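Local coordinates for hypothetical protein ylbA (Escherichia coli, PDB 1RC6), which catalyses the manganese-dependent hydrolysis of (S)-ureidoglycine to (S)-ureidoglycolate and ammonia, a deamination step in allantoin degradation, at residues D61-L66 with D126-L131; E97-A102 with P144-G149; G149-L154 with I166-L171. All blocks are in the same frame, centred on the assembly; numbering follows the deposited sequence.

Interaction 1 is the core contact: two neighbouring strands of the N-terminal cupin sheet are zipped together by backbone hydrogen bonds. Interaction 2 lies at the surface, where the turn and strand at 97-102 meet the start of edge strand 147-150 of that sheet and the residue before it through side chains alone. Interaction 3 begins where interaction 2 stops, sharing Gly149, and carries the chain from that edge strand towards strand 166-169 of the other large sheet; it is largely buried and almost wholly apolar. The chemistry thus passes from a regular backbone ladder in the centre of the sheet to a mixed aliphatic, aromatic and polar surface patch, and then to a hydrocarbon junction between sheets.

Interaction 1 (D61-L66 with D126-L131)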
ATOM      1  N   ASP A  61      -4.371  -6.237   1.039  1.00 19.65           N
ATOM      2  CA  ASP A  61      -3.623  -5.164   1.677  1.00 19.50           C
ATOM      3  C   ASP A  61      -4.442  -4.567   2.805  1.00 19.56           C
ATOM      4  O   ASP A  61      -5.659  -4.769   2.868  1.00 18.67           O
ATOM      5  CB  ASP A  61      -3.155  -4.116   0.662  1.00 26.26           C
ATOM      6  CG  ASP A  61      -4.265  -3.596  -0.207  1.00 29.49           C
ATOM      7  OD1 ASP A  61      -3.942  -2.842  -1.148  1.00 27.50           O
ATOM      8  OD2 ASP A  61      -5.450  -3.931   0.043  1.00 34.46           O
ATOM      9  N   TYR A  62      -3.774  -3.873   3.723  1.00 24.19           N
ATOM     10  CA  TYR A  62      -4.454  -3.323   4.886  1.00 25.01           C
ATOM     11  C   TYR A  62      -4.008  -1.935   5.272  1.00 27.33           C
ATOM     12  O   TYR A  62      -2.956  -1.447   4.861  1.00 28.23           O
ATOM     13  CB  TYR A  62      -4.205  -4.179   6.135  1.00 29.03           C
ATOM     14  CG  TYR A  62      -4.152  -5.675   5.963  1.00 25.69           C
ATOM     15  CD1 TYR A  62      -3.227  -6.276   5.106  1.00 25.46           C
ATOM     16  CD2 TYR A  62      -5.017  -6.498   6.681  1.00 27.45           C
ATOM     17  CE1 TYR A  62      -3.170  -7.670   4.965  1.00 27.25           C
ATOM     18  CE2 TYR A  62      -4.966  -7.890   6.550  1.00 29.34           C
ATOM     19  CZ  TYR A  62      -4.044  -8.465   5.695  1.00 29.60           C
ATOM     20  OH  TYR A  62      -4.012  -9.832   5.589  1.00 32.24           O
ATOM     21  N   LEU A  63      -4.829  -1.320   6.106  1.00 26.51           N
ATOM     22  CA  LEU A  63      -4.541  -0.017   6.660  1.00 28.96           C
ATOM     23  C   LEU A  63      -4.713  -0.306   8.147  1.00 29.26           C
ATOM     24  O   LEU A  63      -5.751  -0.807   8.569  1.00 30.91           O
ATOM     25  CB  LEU A  63      -5.551   1.010   6.181  1.00 42.19           C
ATOM     26  CG  LEU A  63      -5.263   2.465   6.555  1.00 50.78           C
ATOM     27  CD1 LEU A  63      -6.220   3.357   5.772  1.00 58.46           C
ATOM     28  CD2 LEU A  63      -5.434   2.689   8.060  1.00 54.19           C
ATOM     29  N   VAL A  64      -3.692  -0.026   8.942  1.00 22.34           N
ATOM     30  CA  VAL A  64      -3.787  -0.317  10.358  1.00 20.19           C
ATOM     31  C   VAL A  64      -3.269   0.813  11.223  1.00 23.79           C
ATOM     32  O   VAL A  64      -2.109   1.225  11.099  1.00 22.92           O
ATOM     33  CB  VAL A  64      -2.988  -1.599  10.713  1.00 16.28           C
ATOM     34  CG1 VAL A  64      -3.273  -2.010  12.147  1.00 11.61           C
ATOM     35  CG2 VAL A  64      -3.341  -2.724   9.748  1.00 13.34           C
ATOM     36  N   THR A  65      -4.124   1.337  12.093  1.00 34.51           N
ATOM     37  CA  THR A  65      -3.657   2.383  12.986  1.00 39.27           C
ATOM     38  C   THR A  65      -3.336   1.686  14.316  1.00 38.04           C
ATOM     39  O   THR A  65      -4.187   1.013  14.926  1.00 37.96           O
ATOM     40  CB  THR A  65      -4.706   3.500  13.204  1.00 36.47           C
ATOM     41  OG1 THR A  65      -5.660   3.068  14.173  1.00 45.62           O
ATOM     42  CG2 THR A  65      -5.415   3.830  11.898  1.00 41.06           C
ATOM     43  N   LEU A  66      -2.087   1.840  14.740  1.00 28.79           N
ATOM     44  CA  LEU A  66      -1.608   1.232  15.967  1.00 27.64           C
ATOM     45  C   LEU A  66      -1.776   2.126  17.169  1.00 27.27           C
ATOM     46  O   LEU A  66      -1.316   3.266  17.179  1.00 24.86           O
ATOM     47  CB  LEU A  66      -0.137   0.883  15.811  1.00 26.18           C
ATOM     48  CG  LEU A  66       0.146   0.111  14.518  1.00 25.33           C
ATOM     49  CD1 LEU A  66       1.631   0.170  14.217  1.00 21.99           C
ATOM     50  CD2 LEU A  66      -0.365  -1.338  14.644  1.00 20.58           C
ATOM     51  N   ASP A 126      -0.737   7.250  18.482  1.00 51.50           N
ATOM     52  CA  ASP A 126      -1.008   6.252  17.464  1.00 47.58           C
ATOM     53  C   ASP A 126      -0.050   6.325  16.285  1.00 43.10           C
ATOM     54  O   ASP A 126       0.303   7.404  15.815  1.00 43.71           O
ATOM     55  CB  ASP A 126      -2.450   6.381  16.951  1.00 51.71           C
ATOM     56  CG  ASP A 126      -3.479   5.913  17.967  1.00 48.98           C
ATOM     57  OD1 ASP A 126      -3.123   5.104  18.852  1.00 50.85           O
ATOM     58  OD2 ASP A 126      -4.649   6.336  17.874  1.00 45.90           O
ATOM     59  N   SER A 127       0.376   5.159  15.821  1.00 40.86           N
ATOM     60  CA  SER A 127       1.254   5.069  14.676  1.00 38.46           C
ATOM     61  C   SER A 127       0.426   4.371  13.610  1.00 34.48           C
ATOM     62  O   SER A 127      -0.209   3.354  13.876  1.00 35.84           O
ATOM     63  CB  SER A 127       2.497   4.250  15.015  1.00 50.38           C
ATOM     64  OG  SER A 127       3.346   4.971  15.893  1.00 55.03           O
ATOM     65  N   GLN A 128       0.412   4.925  12.403  1.00 38.95           N
ATOM     66  CA  GLN A 128      -0.381   4.343  11.331  1.00 37.13           C
ATOM     67  C   GLN A 128       0.453   3.583  10.310  1.00 34.14           C
ATOM     68  O   GLN A 128       1.468   4.072   9.827  1.00 34.43           O
ATOM     69  CB  GLN A 128      -1.196   5.438  10.654  1.00 38.91           C
ATOM     70  CG  GLN A 128      -1.984   4.973   9.462  1.00 42.94           C
ATOM     71  CD  GLN A 128      -3.066   5.955   9.087  1.00 44.68           C
ATOM     72  OE1 GLN A 128      -4.128   5.965   9.704  1.00 46.46           O
ATOM     73  NE2 GLN A 128      -2.801   6.798   8.083  1.00 44.24           N
ATOM     74  N   ILE A 129      -0.015   2.388   9.964  1.00 29.32           N
ATOM     75  CA  ILE A 129       0.692   1.522   9.034  1.00 29.09           C
ATOM     76  C   ILE A 129      -0.110   1.048   7.807  1.00 28.58           C
ATOM     77  O   ILE A 129      -1.342   0.981   7.831  1.00 26.91           O
ATOM     78  CB  ILE A 129       1.246   0.311   9.844  1.00 33.91           C
ATOM     79  CG1 ILE A 129       2.749   0.256   9.660  1.00 37.17           C
ATOM     80  CG2 ILE A 129       0.548  -0.974   9.502  1.00 31.69           C
ATOM     81  CD1 ILE A 129       3.446   1.459  10.288  1.00 39.38           C
ATOM     82  N   PHE A 130       0.604   0.749   6.723  1.00 33.87           N
ATOM     83  CA  PHE A 130      -0.009   0.232   5.497  1.00 32.34           C
ATOM     84  C   PHE A 130       0.582  -1.157   5.300  1.00 31.87           C
ATOM     85  O   PHE A 130       1.796  -1.297   5.221  1.00 31.80           O
ATOM     86  CB  PHE A 130       0.345   1.083   4.286  1.00 29.33           C
ATOM     87  CG  PHE A 130      -0.109   0.482   2.982  1.00 29.19           C
ATOM     88  CD1 PHE A 130      -1.461   0.379   2.685  1.00 30.52           C
ATOM     89  CD2 PHE A 130       0.809  -0.031   2.082  1.00 29.19           C
ATOM     90  CE1 PHE A 130      -1.889  -0.228   1.515  1.00 30.21           C
ATOM     91  CE2 PHE A 130       0.398  -0.643   0.907  1.00 28.78           C
ATOM     92  CZ  PHE A 130      -0.954  -0.744   0.621  1.00 30.16           C
ATOM     93  N   LEU A 131      -0.266  -2.176   5.220  1.00 24.00           N
ATOM     94  CA  LEU A 131       0.194  -3.552   5.062  1.00 22.78           C
ATOM     95  C   LEU A 131      -0.207  -4.166   3.753  1.00 21.76           C
ATOM     96  O   LEU A 131      -1.251  -3.827   3.201  1.00 21.87           O
ATOM     97  CB  LEU A 131      -0.340  -4.429   6.185  1.00 35.03           C
ATOM     98  CG  LEU A 131       0.536  -4.513   7.429  1.00 37.71           C
ATOM     99  CD1 LEU A 131      -0.151  -5.413   8.426  1.00 40.72           C
ATOM    100  CD2 LEU A 131       1.935  -5.041   7.070  1.00 37.53           C
TER
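Phe130 packs against the Tyr62 carbonyl and the Asp61 methylene, its side chain running along the backbone of strand 60-67, where Leu63 is its partner in a non-hydrogen-bonded antiparallel pair. Its CB is 4.2 Å from Tyr62 O. CG stands anti to the backbone N (chi1 172°), which directs the ring towards Asp61. CD1 then comes to 3.2 Å from Tyr62 O, CE1 still borders that oxygen at 3.7 Å and begins to reach Asp61 CB, and CZ at the tip lies 4.0 Å from Asp61 CB and 4.1 Å from OD1. The Asp61 carboxylate is turned 66° against the ring plane, while its oxygens are bonded elsewhere, OD1 to Tyr227 OH and OD2 to Ser51 N. Were Phe130 an alanine, the Asp61 methylene and the Tyr62 carbonyl would probably lose the ring packed against them, and a gap would open beside both.

Between the strands, six backbone bonds join Tyr62 to Leu131, Val64 to Ile129 and Leu66 to Ser127. The Val64 N to Ile129 O bond is nearly straight, at 2.8 Å and 175°. On the face carrying these pairs, Tyr62 CD1 packs on Leu131 CB at 3.6 Å and Val64 CB on Ile129 CG2 at 3.8 Å. Ile92 of strand 91-96 covers the Leu66 end. On the other face Thr65 CG2 approaches Gln128 OE1. Adjacent antiparallel strands with an apolar face turned to a second sheet are the framework of the cupin beta-barrel, here the N-terminal one of a two-cupin chain.

Interaction 2 (E97-A102 with P144-G149)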
ATOM      1  N   GLU A  97      13.451 -11.964  10.315  1.00 40.35           N
ATOM      2  CA  GLU A  97      14.723 -12.619  10.067  1.00 42.91           C
ATOM      3  C   GLU A  97      15.757 -12.274  11.148  1.00 45.24           C
ATOM      4  O   GLU A  97      16.904 -11.928  10.853  1.00 47.01           O
ATOM      5  CB  GLU A  97      15.240 -12.240   8.676  1.00 45.08           C
ATOM      6  CG  GLU A  97      14.252 -12.575   7.568  1.00 47.27           C
ATOM      7  CD  GLU A  97      14.870 -12.564   6.187  1.00 46.73           C
ATOM      8  OE1 GLU A  97      15.679 -11.667   5.895  1.00 49.43           O
ATOM      9  OE2 GLU A  97      14.533 -13.444   5.381  1.00 47.28           O
ATOM     10  N   GLY A  98      15.324 -12.354  12.403  1.00 49.80           N
ATOM     11  CA  GLY A  98      16.200 -12.083  13.520  1.00 48.90           C
ATOM     12  C   GLY A  98      16.674 -10.662  13.704  1.00 50.48           C
ATOM     13  O   GLY A  98      17.372 -10.388  14.676  1.00 51.81           O
ATOM     14  N   LYS A  99      16.325  -9.748  12.807  1.00 29.39           N
ATOM     15  CA  LYS A  99      16.782  -8.372  12.972  1.00 29.85           C
ATOM     16  C   LYS A  99      15.677  -7.503  13.542  1.00 28.96           C
ATOM     17  O   LYS A  99      14.549  -7.958  13.722  1.00 29.95           O
ATOM     18  CB  LYS A  99      17.247  -7.799  11.639  1.00 42.54           C
ATOM     19  CG  LYS A  99      18.201  -8.697  10.878  1.00 48.09           C
ATOM     20  CD  LYS A  99      18.496  -8.113   9.517  1.00 54.83           C
ATOM     21  CE  LYS A  99      19.026  -9.165   8.558  1.00 60.11           C
ATOM     22  NZ  LYS A  99      19.147  -8.599   7.173  1.00 62.52           N
ATOM     23  N   THR A 100      16.010  -6.248  13.827  1.00 46.44           N
ATOM     24  CA  THR A 100      15.055  -5.287  14.380  1.00 43.60           C
ATOM     25  C   THR A 100      15.164  -3.990  13.601  1.00 43.35           C
ATOM     26  O   THR A 100      16.260  -3.568  13.268  1.00 43.67           O
ATOM     27  CB  THR A 100      15.346  -4.972  15.865  1.00 37.35           C
ATOM     28  OG1 THR A 100      15.013  -6.106  16.672  1.00 40.47           O
ATOM     29  CG2 THR A 100      14.529  -3.780  16.331  1.00 36.52           C
ATOM     30  N   PHE A 101      14.035  -3.353  13.314  1.00 44.96           N
ATOM     31  CA  PHE A 101      14.060  -2.102  12.574  1.00 44.11           C
ATOM     32  C   PHE A 101      13.222  -1.037  13.266  1.00 45.71           C
ATOM     33  O   PHE A 101      12.081  -1.283  13.652  1.00 46.86           O
ATOM     34  CB  PHE A 101      13.545  -2.323  11.153  1.00 37.27           C
ATOM     35  CG  PHE A 101      14.189  -3.486  10.447  1.00 32.53           C
ATOM     36  CD1 PHE A 101      13.744  -4.780  10.667  1.00 30.55           C
ATOM     37  CD2 PHE A 101      15.255  -3.283   9.573  1.00 30.87           C
ATOM     38  CE1 PHE A 101      14.351  -5.867  10.023  1.00 30.00           C
ATOM     39  CE2 PHE A 101      15.869  -4.346   8.932  1.00 25.33           C
ATOM     40  CZ  PHE A 101      15.414  -5.648   9.157  1.00 29.75           C
ATOM     41  N   ALA A 102      13.807   0.142  13.438  1.00 48.73           N
ATOM     42  CA  ALA A 102      13.111   1.248  14.069  1.00 48.99           C
ATOM     43  C   ALA A 102      12.609   2.083  12.906  1.00 50.12           C
ATOM     44  O   ALA A 102      13.351   2.885  12.334  1.00 51.02           O
ATOM     45  CB  ALA A 102      14.069   2.057  14.941  1.00 33.77           C
ATOM     46  N   PRO A 144      13.996 -13.699  -3.718  1.00 34.88           N
ATOM     47  CA  PRO A 144      13.965 -12.331  -3.197  1.00 31.31           C
ATOM     48  C   PRO A 144      14.649 -12.293  -1.836  1.00 31.42           C
ATOM     49  O   PRO A 144      15.160 -13.308  -1.367  1.00 32.04           O
ATOM     50  CB  PRO A 144      12.479 -12.046  -3.108  1.00 27.25           C
ATOM     51  CG  PRO A 144      11.961 -13.367  -2.603  1.00 29.66           C
ATOM     52  CD  PRO A 144      12.733 -14.403  -3.424  1.00 29.66           C
ATOM     53  N   TRP A 145      14.657 -11.130  -1.200  1.00 31.55           N
ATOM     54  CA  TRP A 145      15.281 -11.009   0.111  1.00 30.13           C
ATOM     55  C   TRP A 145      14.773  -9.801   0.899  1.00 30.40           C
ATOM     56  O   TRP A 145      14.250  -8.839   0.332  1.00 28.98           O
ATOM     57  CB  TRP A 145      16.798 -10.927  -0.038  1.00 26.56           C
ATOM     58  CG  TRP A 145      17.241  -9.801  -0.892  1.00 25.65           C
ATOM     59  CD1 TRP A 145      17.488  -8.512  -0.501  1.00 23.38           C
ATOM     60  CD2 TRP A 145      17.455  -9.844  -2.309  1.00 24.71           C
ATOM     61  NE1 TRP A 145      17.847  -7.750  -1.592  1.00 23.07           N
ATOM     62  CE2 TRP A 145      17.836  -8.540  -2.714  1.00 23.20           C
ATOM     63  CE3 TRP A 145      17.359 -10.861  -3.275  1.00 23.62           C
ATOM     64  CZ2 TRP A 145      18.130  -8.221  -4.053  1.00 22.73           C
ATOM     65  CZ3 TRP A 145      17.648 -10.549  -4.603  1.00 25.58           C
ATOM     66  CH2 TRP A 145      18.031  -9.234  -4.981  1.00 25.36           C
ATOM     67  N   LEU A 146      14.940  -9.874   2.216  1.00 29.52           N
ATOM     68  CA  LEU A 146      14.511  -8.818   3.117  1.00 27.56           C
ATOM     69  C   LEU A 146      15.071  -7.483   2.666  1.00 27.29           C
ATOM     70  O   LEU A 146      16.246  -7.375   2.339  1.00 28.33           O
ATOM     71  CB  LEU A 146      14.990  -9.153   4.535  1.00 26.29           C
ATOM     72  CG  LEU A 146      14.998  -8.237   5.777  1.00 24.66           C
ATOM     73  CD1 LEU A 146      14.757  -6.785   5.442  1.00 25.13           C
ATOM     74  CD2 LEU A 146      13.968  -8.739   6.745  1.00 22.71           C
ATOM     75  N   VAL A 147      14.217  -6.473   2.629  1.00 28.92           N
ATOM     76  CA  VAL A 147      14.642  -5.130   2.267  1.00 28.32           C
ATOM     77  C   VAL A 147      13.968  -4.182   3.246  1.00 29.26           C
ATOM     78  O   VAL A 147      12.799  -4.357   3.576  1.00 29.96           O
ATOM     79  CB  VAL A 147      14.222  -4.755   0.841  1.00 20.50           C
ATOM     80  CG1 VAL A 147      14.679  -3.341   0.523  1.00 20.54           C
ATOM     81  CG2 VAL A 147      14.812  -5.733  -0.138  1.00 19.21           C
ATOM     82  N   SER A 148      14.706  -3.188   3.722  1.00 27.12           N
ATOM     83  CA  SER A 148      14.156  -2.229   4.663  1.00 28.83           C
ATOM     84  C   SER A 148      14.862  -0.879   4.537  1.00 27.60           C
ATOM     85  O   SER A 148      16.020  -0.813   4.150  1.00 32.72           O
ATOM     86  CB  SER A 148      14.291  -2.776   6.081  1.00 38.52           C
ATOM     87  OG  SER A 148      13.681  -1.900   7.015  1.00 45.82           O
ATOM     88  N   GLY A 149      14.158   0.198   4.848  1.00 23.92           N
ATOM     89  CA  GLY A 149      14.753   1.518   4.751  1.00 22.13           C
ATOM     90  C   GLY A 149      13.705   2.599   4.934  1.00 23.76           C
ATOM     91  O   GLY A 149      12.637   2.353   5.514  1.00 23.50           O
TER
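The hydroxyl of Ser148 lies beside the Phe101 ring, with OG 3.3 Å from CD2, and is hydrogen-bonded to the backbone carbonyl of Tyr108 on the neighbouring strand 107-111. With chi1 at -176° the hydroxyl points away from its own backbone N, a rotation that lets one oxygen serve the sheet while it borders the ring. The Ser148 methylene continues the contact, its CB lying 3.6 Å from Phe101 CE2. From CD2 through CE2 to CZ, the ring therefore passes from a serine to a leucine, for Phe101 CZ meets Leu146 CD1 at 3.9 Å. Phe101 and Leu146 reach towards each other from opposite directions.

While CD1 of Leu146 meets the ring, CD2 lies mainly along Glu97, 3.5 Å from OE1 and 3.9 Å from CG, and also borders Phe101 CZ. Glu97 and Leu146 slide past one another in opposite directions, and the carboxylate lies alongside the leucine with OE1 turned to its CB and CD2. OE2 of the same carboxylate is hydrogen-bonded to Ser115 OG. Lys99 adds a looser touch, its NZ 4.4 Å from Leu146 CG. The ammonium does not form a salt bridge with the glutamate, as Lys99 NZ and Glu97 OE1 are 4.8 Å apart.

Behind the leucine, Leu109 and Ala96 extend the apolar patch into strands 107-111 and 91-96. No hydrogen bond crosses between 97-102 and 144-149; the two are held by van der Waals contacts of carbon with carbon and of oxygen with carbon, and Glu97 OE2 and Ser148 OG are bonded to Ser115 and Tyr108. The chemistry implies a partly exposed apolar patch bordered by polar groups, joining the small three-stranded sheet to the edge of the larger one without continuing either.

Interaction 3 (G149-L154 with I166-L171); sequences GNASEL and ILLDFL
One face of the Phe170 ring is covered by a methyl of Leu154. CD1 lies 3.9 Å from the ring centroid and only 8° off the ring normal, a CH-pi contact centred on the aromatic system. The Phe170 ring also makes a T-shaped (edge-to-face) contact with Tyr108 of strand 107-111. Ala151 comes in obliquely, its CB 4.3 Å from Phe170 CZ.

The Leu154 chain crosses the phenylalanine side chain at about a right angle. Its CG is anti to the carbonyl carbon (chi1 -79°), sending the fork towards 166-171. Both methyls border Asp169 O, CD2 more closely at 3.6 Å, but CD1 alone lies over the ring, and it also approaches Leu168 CB at 4.2 Å. Ala151 CB and Leu168 CD1, 4.4 Å apart, make a looser contact on the same apolar surface. No hydrogen bond links the two segments, so the junction rests on van der Waals contact, including that of the Leu154 methyls with the Asp169 carbonyl.

The approach of Leu154 follows a tight change of direction after the strand. Asn150 OD1 accepts a bond from Ser152 N at 3.0 Å, in the plane of the amide carbonyl and on a lone pair, which makes an Asx turn. Asn150 ND2 is held in turn by Glu105 O. This turn and the 2.7 Å bond from Leu154 N to Ala151 O together shape the loop that presents Ala151 and Leu154 to Phe170.

In the fold, strand 147-150 is the outermost strand of the N-terminal cupin sheet, and strand 166-169 is the outermost strand of the other large sheet. Phe170 touches Met181 and Ile183 as well as Tyr108, placing its ring between strand 107-111 of the first sheet and strand 179-186 of the second, each next to an outermost strand.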
ATOM      1  N   GLY A 149      14.158   0.198   4.848  1.00 23.92           N
ATOM      2  CA  GLY A 149      14.753   1.518   4.751  1.00 22.13           C
ATOM      3  C   GLY A 149      13.705   2.599   4.934  1.00 23.76           C
ATOM      4  O   GLY A 149      12.637   2.353   5.514  1.00 23.50           O
ATOM      5  N   ASN A 150      13.996   3.801   4.455  1.00 21.17           N
ATOM      6  CA  ASN A 150      13.039   4.881   4.564  1.00 25.82           C
ATOM      7  C   ASN A 150      12.894   5.489   3.192  1.00 30.69           C
ATOM      8  O   ASN A 150      13.836   5.483   2.407  1.00 31.40           O
ATOM      9  CB  ASN A 150      13.511   5.941   5.561  1.00 30.51           C
ATOM     10  CG  ASN A 150      12.377   6.861   6.013  1.00 31.17           C
ATOM     11  OD1 ASN A 150      11.865   7.673   5.229  1.00 27.04           O
ATOM     12  ND2 ASN A 150      11.966   6.721   7.283  1.00 30.99           N
ATOM     13  N   ALA A 151      11.708   6.002   2.889  1.00 42.13           N
ATOM     14  CA  ALA A 151      11.473   6.601   1.587  1.00 46.99           C
ATOM     15  C   ALA A 151      12.486   7.715   1.378  1.00 50.88           C
ATOM     16  O   ALA A 151      13.060   7.865   0.296  1.00 52.44           O
ATOM     17  CB  ALA A 151      10.058   7.152   1.511  1.00 44.82           C
ATOM     18  N   SER A 152      12.705   8.490   2.431  1.00 61.32           N
ATOM     19  CA  SER A 152      13.652   9.590   2.382  1.00 66.39           C
ATOM     20  C   SER A 152      14.947   9.190   1.662  1.00 68.80           C
ATOM     21  O   SER A 152      15.392   9.885   0.748  1.00 70.87           O
ATOM     22  CB  SER A 152      13.965  10.068   3.805  1.00 63.53           C
ATOM     23  OG  SER A 152      14.480   9.016   4.608  1.00 69.81           O
ATOM     24  N   GLU A 153      15.533   8.063   2.063  1.00 69.81           N
ATOM     25  CA  GLU A 153      16.780   7.579   1.476  1.00 70.30           C
ATOM     26  C   GLU A 153      16.633   6.884   0.117  1.00 69.62           C
ATOM     27  O   GLU A 153      17.558   6.222  -0.348  1.00 69.82           O
ATOM     28  CB  GLU A 153      17.495   6.636   2.463  1.00 68.96           C
ATOM     29  CG  GLU A 153      16.554   5.699   3.216  1.00 75.21           C
ATOM     30  CD  GLU A 153      17.245   4.488   3.837  1.00 77.60           C
ATOM     31  OE1 GLU A 153      17.722   3.617   3.078  1.00 79.36           O
ATOM     32  OE2 GLU A 153      17.300   4.403   5.085  1.00 78.75           O
ATOM     33  N   LEU A 154      15.483   7.029  -0.530  1.00 59.11           N
ATOM     34  CA  LEU A 154      15.284   6.390  -1.832  1.00 58.95           C
ATOM     35  C   LEU A 154      15.634   7.323  -2.971  1.00 60.05           C
ATOM     36  O   LEU A 154      15.586   8.538  -2.815  1.00 59.51           O
ATOM     37  CB  LEU A 154      13.829   5.954  -2.009  1.00 56.78           C
ATOM     38  CG  LEU A 154      13.342   4.669  -1.348  1.00 52.83           C
ATOM     39  CD1 LEU A 154      11.888   4.435  -1.720  1.00 52.42           C
ATOM     40  CD2 LEU A 154      14.194   3.506  -1.811  1.00 51.79           C
ATOM     41  N   ILE A 166       7.672  12.849  -9.072  1.00 66.35           N
ATOM     42  CA  ILE A 166       8.774  12.092  -8.509  1.00 66.19           C
ATOM     43  C   ILE A 166       8.319  10.644  -8.348  1.00 63.90           C
ATOM     44  O   ILE A 166       7.325  10.373  -7.671  1.00 65.12           O
ATOM     45  CB  ILE A 166       9.167  12.610  -7.107  1.00 71.80           C
ATOM     46  CG1 ILE A 166       9.696  14.042  -7.181  1.00 72.59           C
ATOM     47  CG2 ILE A 166      10.210  11.687  -6.497  1.00 71.65           C
ATOM     48  CD1 ILE A 166      10.077  14.612  -5.813  1.00 72.96           C
ATOM     49  N   LEU A 167       9.031   9.717  -8.973  1.00 60.43           N
ATOM     50  CA  LEU A 167       8.684   8.313  -8.836  1.00 55.09           C
ATOM     51  C   LEU A 167       9.660   7.682  -7.861  1.00 52.97           C
ATOM     52  O   LEU A 167      10.841   8.025  -7.859  1.00 52.26           O
ATOM     53  CB  LEU A 167       8.796   7.580 -10.168  1.00 46.54           C
ATOM     54  CG  LEU A 167       8.589   6.073  -9.988  1.00 46.07           C
ATOM     55  CD1 LEU A 167       7.195   5.833  -9.416  1.00 46.47           C
ATOM     56  CD2 LEU A 167       8.759   5.336 -11.302  1.00 45.00           C
ATOM     57  N   LEU A 168       9.164   6.789  -7.011  1.00 43.19           N
ATOM     58  CA  LEU A 168      10.031   6.079  -6.087  1.00 40.63           C
ATOM     59  C   LEU A 168       9.839   4.578  -6.272  1.00 39.55           C
ATOM     60  O   LEU A 168       8.710   4.103  -6.427  1.00 38.48           O
ATOM     61  CB  LEU A 168       9.725   6.447  -4.640  1.00 40.76           C
ATOM     62  CG  LEU A 168       9.756   7.927  -4.275  1.00 40.48           C
ATOM     63  CD1 LEU A 168       9.848   8.063  -2.755  1.00 36.23           C
ATOM     64  CD2 LEU A 168      10.955   8.608  -4.937  1.00 38.09           C
ATOM     65  N   ASP A 169      10.947   3.843  -6.291  1.00 38.88           N
ATOM     66  CA  ASP A 169      10.897   2.396  -6.413  1.00 39.61           C
ATOM     67  C   ASP A 169      11.408   1.848  -5.084  1.00 37.90           C
ATOM     68  O   ASP A 169      12.552   2.083  -4.697  1.00 41.05           O
ATOM     69  CB  ASP A 169      11.770   1.910  -7.564  1.00 53.88           C
ATOM     70  CG  ASP A 169      11.307   2.433  -8.905  1.00 58.75           C
ATOM     71  OD1 ASP A 169      10.202   3.018  -8.955  1.00 61.12           O
ATOM     72  OD2 ASP A 169      12.046   2.252  -9.905  1.00 63.33           O
ATOM     73  N   PHE A 170      10.543   1.119  -4.387  1.00 38.70           N
ATOM     74  CA  PHE A 170      10.866   0.569  -3.083  1.00 34.82           C
ATOM     75  C   PHE A 170      11.669  -0.708  -3.067  1.00 32.69           C
ATOM     76  O   PHE A 170      12.408  -0.954  -2.125  1.00 31.85           O
ATOM     77  CB  PHE A 170       9.578   0.320  -2.315  1.00 34.35           C
ATOM     78  CG  PHE A 170       9.059   1.517  -1.606  1.00 31.37           C
ATOM     79  CD1 PHE A 170       9.414   1.765  -0.295  1.00 29.13           C
ATOM     80  CD2 PHE A 170       8.208   2.405  -2.250  1.00 32.99           C
ATOM     81  CE1 PHE A 170       8.926   2.887   0.372  1.00 29.59           C
ATOM     82  CE2 PHE A 170       7.716   3.532  -1.589  1.00 32.58           C
ATOM     83  CZ  PHE A 170       8.078   3.772  -0.275  1.00 26.99           C
ATOM     84  N   LEU A 171      11.522  -1.522  -4.099  1.00 28.19           N
ATOM     85  CA  LEU A 171      12.191  -2.810  -4.138  1.00 29.50           C
ATOM     86  C   LEU A 171      13.125  -3.004  -5.309  1.00 31.48           C
ATOM     87  O   LEU A 171      13.086  -2.268  -6.278  1.00 30.56           O
ATOM     88  CB  LEU A 171      11.126  -3.919  -4.145  1.00 32.23           C
ATOM     89  CG  LEU A 171      10.557  -4.458  -2.822  1.00 31.38           C
ATOM     90  CD1 LEU A 171      10.538  -3.388  -1.740  1.00 29.08           C
ATOM     91  CD2 LEU A 171       9.169  -5.015  -3.069  1.00 31.21           C
TER